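Local coordinates for insecticidal crystal protein Cry35Ab1 (Bacillus thuringiensis, PDB 4JP0) that acts as one component of a binary insecticidal toxin against western corn rootworm, reaching maximal toxicity only together with its partner protein, at residues Q174-T179 with K207-Q212. Residues are numbered along the deposited sequence; the frame is centred on the assembly and turned at random.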
ATOM      1  N   GLN A 174       2.497 -10.871  12.352  1.00 16.24           N
ATOM      2  CA  GLN A 174       3.836 -10.890  11.736  1.00 16.01           C
ATOM      3  C   GLN A 174       3.871  -9.868  10.610  1.00 15.37           C
ATOM      4  O   GLN A 174       2.947  -9.806   9.806  1.00 13.84           O
ATOM      5  CB  GLN A 174       4.115 -12.258  11.130  1.00 15.12           C
ATOM      6  CG  GLN A 174       4.201 -13.362  12.146  1.00 15.95           C
ATOM      7  CD  GLN A 174       4.326 -14.736  11.490  1.00 18.04           C
ATOM      8  OE1 GLN A 174       3.399 -15.542  11.551  1.00 18.71           O
ATOM      9  NE2 GLN A 174       5.470 -15.001  10.871  1.00 17.24           N
ATOM     10  N   LEU A 175       4.909  -9.034  10.577  1.00 16.06           N
ATOM     11  CA  LEU A 175       5.008  -8.022   9.526  1.00 16.37           C
ATOM     12  C   LEU A 175       5.464  -8.694   8.254  1.00 16.74           C
ATOM     13  O   LEU A 175       6.604  -9.123   8.178  1.00 16.94           O
ATOM     14  CB  LEU A 175       6.047  -6.985   9.919  1.00 17.09           C
ATOM     15  CG  LEU A 175       6.242  -5.861   8.891  1.00 16.58           C
ATOM     16  CD1 LEU A 175       4.989  -5.000   8.758  1.00 17.05           C
ATOM     17  CD2 LEU A 175       7.459  -5.039   9.316  1.00 15.02           C
ATOM     18  N   MET A 176       4.594  -8.711   7.236  1.00 15.96           N
ATOM     19  CA  MET A 176       4.851  -9.416   5.998  1.00 16.88           C
ATOM     20  C   MET A 176       5.201  -8.478   4.875  1.00 16.08           C
ATOM     21  O   MET A 176       5.632  -8.938   3.820  1.00 16.59           O
ATOM     22  CB  MET A 176       3.628 -10.254   5.587  1.00 16.72           C
ATOM     23  CG  MET A 176       3.154 -11.207   6.664  1.00 20.68           C
ATOM     24  SD  MET A 176       4.390 -12.502   7.006  1.00 26.26           S
ATOM     25  CE  MET A 176       4.070 -13.538   5.514  1.00 27.73           C
ATOM     26  N   GLY A 177       4.981  -7.173   5.071  1.00 15.79           N
ATOM     27  CA  GLY A 177       5.283  -6.186   4.022  1.00 15.74           C
ATOM     28  C   GLY A 177       5.312  -4.782   4.610  1.00 15.87           C
ATOM     29  O   GLY A 177       4.599  -4.512   5.577  1.00 14.69           O
ATOM     30  N   TRP A 178       6.118  -3.892   4.023  1.00 15.40           N
ATOM     31  CA  TRP A 178       6.306  -2.549   4.549  1.00 15.50           C
ATOM     32  C   TRP A 178       6.750  -1.705   3.366  1.00 16.32           C
ATOM     33  O   TRP A 178       7.595  -2.132   2.569  1.00 15.38           O
ATOM     34  CB  TRP A 178       7.406  -2.619   5.615  1.00 17.06           C
ATOM     35  CG  TRP A 178       7.807  -1.426   6.409  1.00 16.40           C
ATOM     36  CD1 TRP A 178       7.531  -1.198   7.724  1.00 17.19           C
ATOM     37  CD2 TRP A 178       8.699  -0.364   6.000  1.00 16.95           C
ATOM     38  NE1 TRP A 178       8.145  -0.040   8.151  1.00 18.25           N
ATOM     39  CE2 TRP A 178       8.860   0.499   7.116  1.00 17.40           C
ATOM     40  CE3 TRP A 178       9.335  -0.034   4.796  1.00 17.55           C
ATOM     41  CZ2 TRP A 178       9.660   1.638   7.077  1.00 18.75           C
ATOM     42  CZ3 TRP A 178      10.137   1.104   4.748  1.00 19.07           C
ATOM     43  CH2 TRP A 178      10.284   1.933   5.872  1.00 17.46           C
ATOM     44  N   THR A 179       6.180  -0.525   3.217  1.00 15.20           N
ATOM     45  CA  THR A 179       6.556   0.288   2.059  1.00 15.95           C
ATOM     46  C   THR A 179       6.254   1.750   2.356  1.00 15.60           C
ATOM     47  O   THR A 179       5.453   2.043   3.215  1.00 13.95           O
ATOM     48  CB  THR A 179       5.845  -0.229   0.798  1.00 16.50           C
ATOM     49  OG1 THR A 179       6.381   0.389  -0.387  1.00 19.50           O
ATOM     50  CG2 THR A 179       4.355   0.129   0.811  1.00 18.66           C
ATOM     51  N   LYS A 207       1.826  -4.229   6.252  1.00 16.62           N
ATOM     52  CA  LYS A 207       0.901  -5.366   6.124  1.00 17.29           C
ATOM     53  C   LYS A 207       1.276  -6.463   7.117  1.00 17.59           C
ATOM     54  O   LYS A 207       2.357  -7.056   7.002  1.00 17.66           O
ATOM     55  CB  LYS A 207       0.880  -5.972   4.716  1.00 17.58           C
ATOM     56  CG  LYS A 207      -0.336  -6.889   4.536  1.00 19.44           C
ATOM     57  CD  LYS A 207      -0.357  -7.699   3.207  1.00 20.03           C
ATOM     58  CE  LYS A 207       0.582  -8.910   3.256  1.00 22.38           C
ATOM     59  NZ  LYS A 207       0.527  -9.723   1.992  1.00 23.62           N
ATOM     60  N   TYR A 208       0.399  -6.712   8.093  1.00 16.17           N
ATOM     61  CA  TYR A 208       0.585  -7.781   9.054  1.00 16.91           C
ATOM     62  C   TYR A 208      -0.355  -8.905   8.727  1.00 17.15           C
ATOM     63  O   TYR A 208      -1.466  -8.674   8.213  1.00 17.78           O
ATOM     64  CB  TYR A 208       0.219  -7.318  10.456  1.00 17.36           C
ATOM     65  CG  TYR A 208       1.155  -6.289  11.059  1.00 17.74           C
ATOM     66  CD1 TYR A 208       0.838  -4.925  11.062  1.00 17.10           C
ATOM     67  CD2 TYR A 208       2.355  -6.670  11.630  1.00 17.58           C
ATOM     68  CE1 TYR A 208       1.729  -3.979  11.622  1.00 18.57           C
ATOM     69  CE2 TYR A 208       3.212  -5.725  12.193  1.00 17.50           C
ATOM     70  CZ  TYR A 208       2.891  -4.389  12.182  1.00 16.59           C
ATOM     71  OH  TYR A 208       3.772  -3.460  12.760  1.00 16.71           O
ATOM     72  N   GLN A 209       0.082 -10.127   9.013  1.00 17.00           N
ATOM     73  CA  GLN A 209      -0.810 -11.281   8.912  1.00 17.42           C
ATOM     74  C   GLN A 209      -0.645 -12.123  10.173  1.00 18.49           C
ATOM     75  O   GLN A 209       0.381 -12.032  10.857  1.00 18.67           O
ATOM     76  CB  GLN A 209      -0.565 -12.097   7.649  1.00 17.37           C
ATOM     77  CG  GLN A 209      -0.990 -11.373   6.378  1.00 18.75           C
ATOM     78  CD  GLN A 209      -0.686 -12.181   5.132  1.00 19.68           C
ATOM     79  OE1 GLN A 209       0.375 -12.795   5.030  1.00 20.29           O
ATOM     80  NE2 GLN A 209      -1.614 -12.171   4.168  1.00 20.98           N
ATOM     81  N   TYR A 210      -1.682 -12.884  10.490  1.00 17.69           N
ATOM     82  CA  TYR A 210      -1.725 -13.751  11.650  1.00 19.64           C
ATOM     83  C   TYR A 210      -2.998 -14.589  11.553  1.00 19.89           C
ATOM     84  O   TYR A 210      -3.874 -14.297  10.736  1.00 20.54           O
ATOM     85  CB  TYR A 210      -1.739 -12.940  12.950  1.00 19.01           C
ATOM     86  CG  TYR A 210      -2.767 -11.829  13.017  1.00 20.14           C
ATOM     87  CD1 TYR A 210      -3.987 -12.009  13.664  1.00 21.18           C
ATOM     88  CD2 TYR A 210      -2.497 -10.575  12.472  1.00 21.44           C
ATOM     89  CE1 TYR A 210      -4.928 -10.945  13.744  1.00 23.11           C
ATOM     90  CE2 TYR A 210      -3.407  -9.540  12.564  1.00 21.46           C
ATOM     91  CZ  TYR A 210      -4.600  -9.717  13.190  1.00 23.28           C
ATOM     92  OH  TYR A 210      -5.469  -8.644  13.228  1.00 26.89           O
ATOM     93  N   TRP A 211      -3.093 -15.625  12.369  1.00 19.87           N
ATOM     94  CA  TRP A 211      -4.287 -16.445  12.423  1.00 20.07           C
ATOM     95  C   TRP A 211      -5.187 -15.961  13.571  1.00 20.89           C
ATOM     96  O   TRP A 211      -4.682 -15.464  14.574  1.00 19.07           O
ATOM     97  CB  TRP A 211      -3.882 -17.900  12.686  1.00 20.27           C
ATOM     98  CG  TRP A 211      -3.144 -18.553  11.547  1.00 20.99           C
ATOM     99  CD1 TRP A 211      -1.788 -18.738  11.430  1.00 22.21           C
ATOM    100  CD2 TRP A 211      -3.729 -19.116  10.363  1.00 22.15           C
ATOM    101  NE1 TRP A 211      -1.500 -19.401  10.256  1.00 22.20           N
ATOM    102  CE2 TRP A 211      -2.671 -19.632   9.575  1.00 22.58           C
ATOM    103  CE3 TRP A 211      -5.050 -19.289   9.912  1.00 22.37           C
ATOM    104  CZ2 TRP A 211      -2.886 -20.274   8.349  1.00 23.41           C
ATOM    105  CZ3 TRP A 211      -5.266 -19.933   8.654  1.00 20.26           C
ATOM    106  CH2 TRP A 211      -4.194 -20.411   7.909  1.00 20.59           C
ATOM    107  N   GLN A 212      -6.509 -16.135  13.407  1.00 21.38           N
ATOM    108  CA  GLN A 212      -7.527 -15.806  14.389  1.00 22.82           C
ATOM    109  C   GLN A 212      -8.726 -16.766  14.262  1.00 23.23           C
ATOM    110  O   GLN A 212      -9.130 -17.103  13.162  1.00 22.16           O
ATOM    111  CB  GLN A 212      -8.027 -14.368  14.158  1.00 23.89           C
ATOM    112  CG  GLN A 212      -8.993 -13.853  15.213  1.00 27.07           C
ATOM    113  CD  GLN A 212      -9.359 -12.377  14.983  1.00 32.04           C
ATOM    114  OE1 GLN A 212     -10.529 -12.045  14.726  1.00 36.71           O
ATOM    115  NE2 GLN A 212      -8.363 -11.499  15.054  1.00 31.85           N
TER
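Leu175 lays its CD1 methyl over one face of the Tyr208 ring, 4.1 Å from the centroid and displaced toward the rim, in a CH-pi contact. CG of Leu175, anti to the backbone N (chi1 -180°), carries CD1 over the ring; Leu175 CB rests 3.8 Å from Tyr208 CE2. On the other face of the sheet, Met176 and Gln209 meet at about a right angle: Met176 CG, anti to the carbonyl carbon (chi1 -54°), lies 3.6 Å from Gln209 OE1, and bends at chi2 and chi3 bring Met176 CE back to the same oxygen at 3.8 Å. Gln209 NE2 is hydrogen-bonded to Thr316 OG1 on strand 307-323. Beside this pair, Lys207 passes its CE along Met176 CB at 4.1 Å before NZ bonds to Leu279 O. Met176 shares this face because of a classic beta bulge, in which Met176 and Gly177 together lie opposite Lys207. Lys207 O accepts from Met176 N (2.8 Å) and weakly from Gly177 N, while Lys207 N donates to Gly177 O. Ahead of the bulge on strand 174-182, Gln174 and Gln209 form a hydrogen-bonded antiparallel pair, with Gln174 N 2.8 Å from Gln209 O. The bonds join this outermost strand to strand 202-221 in the four-stranded antiparallel sheet of this toxin_10 family protein. The Gln174 amide turns to residues earlier in the chain: OE1 accepts from Lys156 N, and NE2 donates to Asp152 OD2 and Lys154 O.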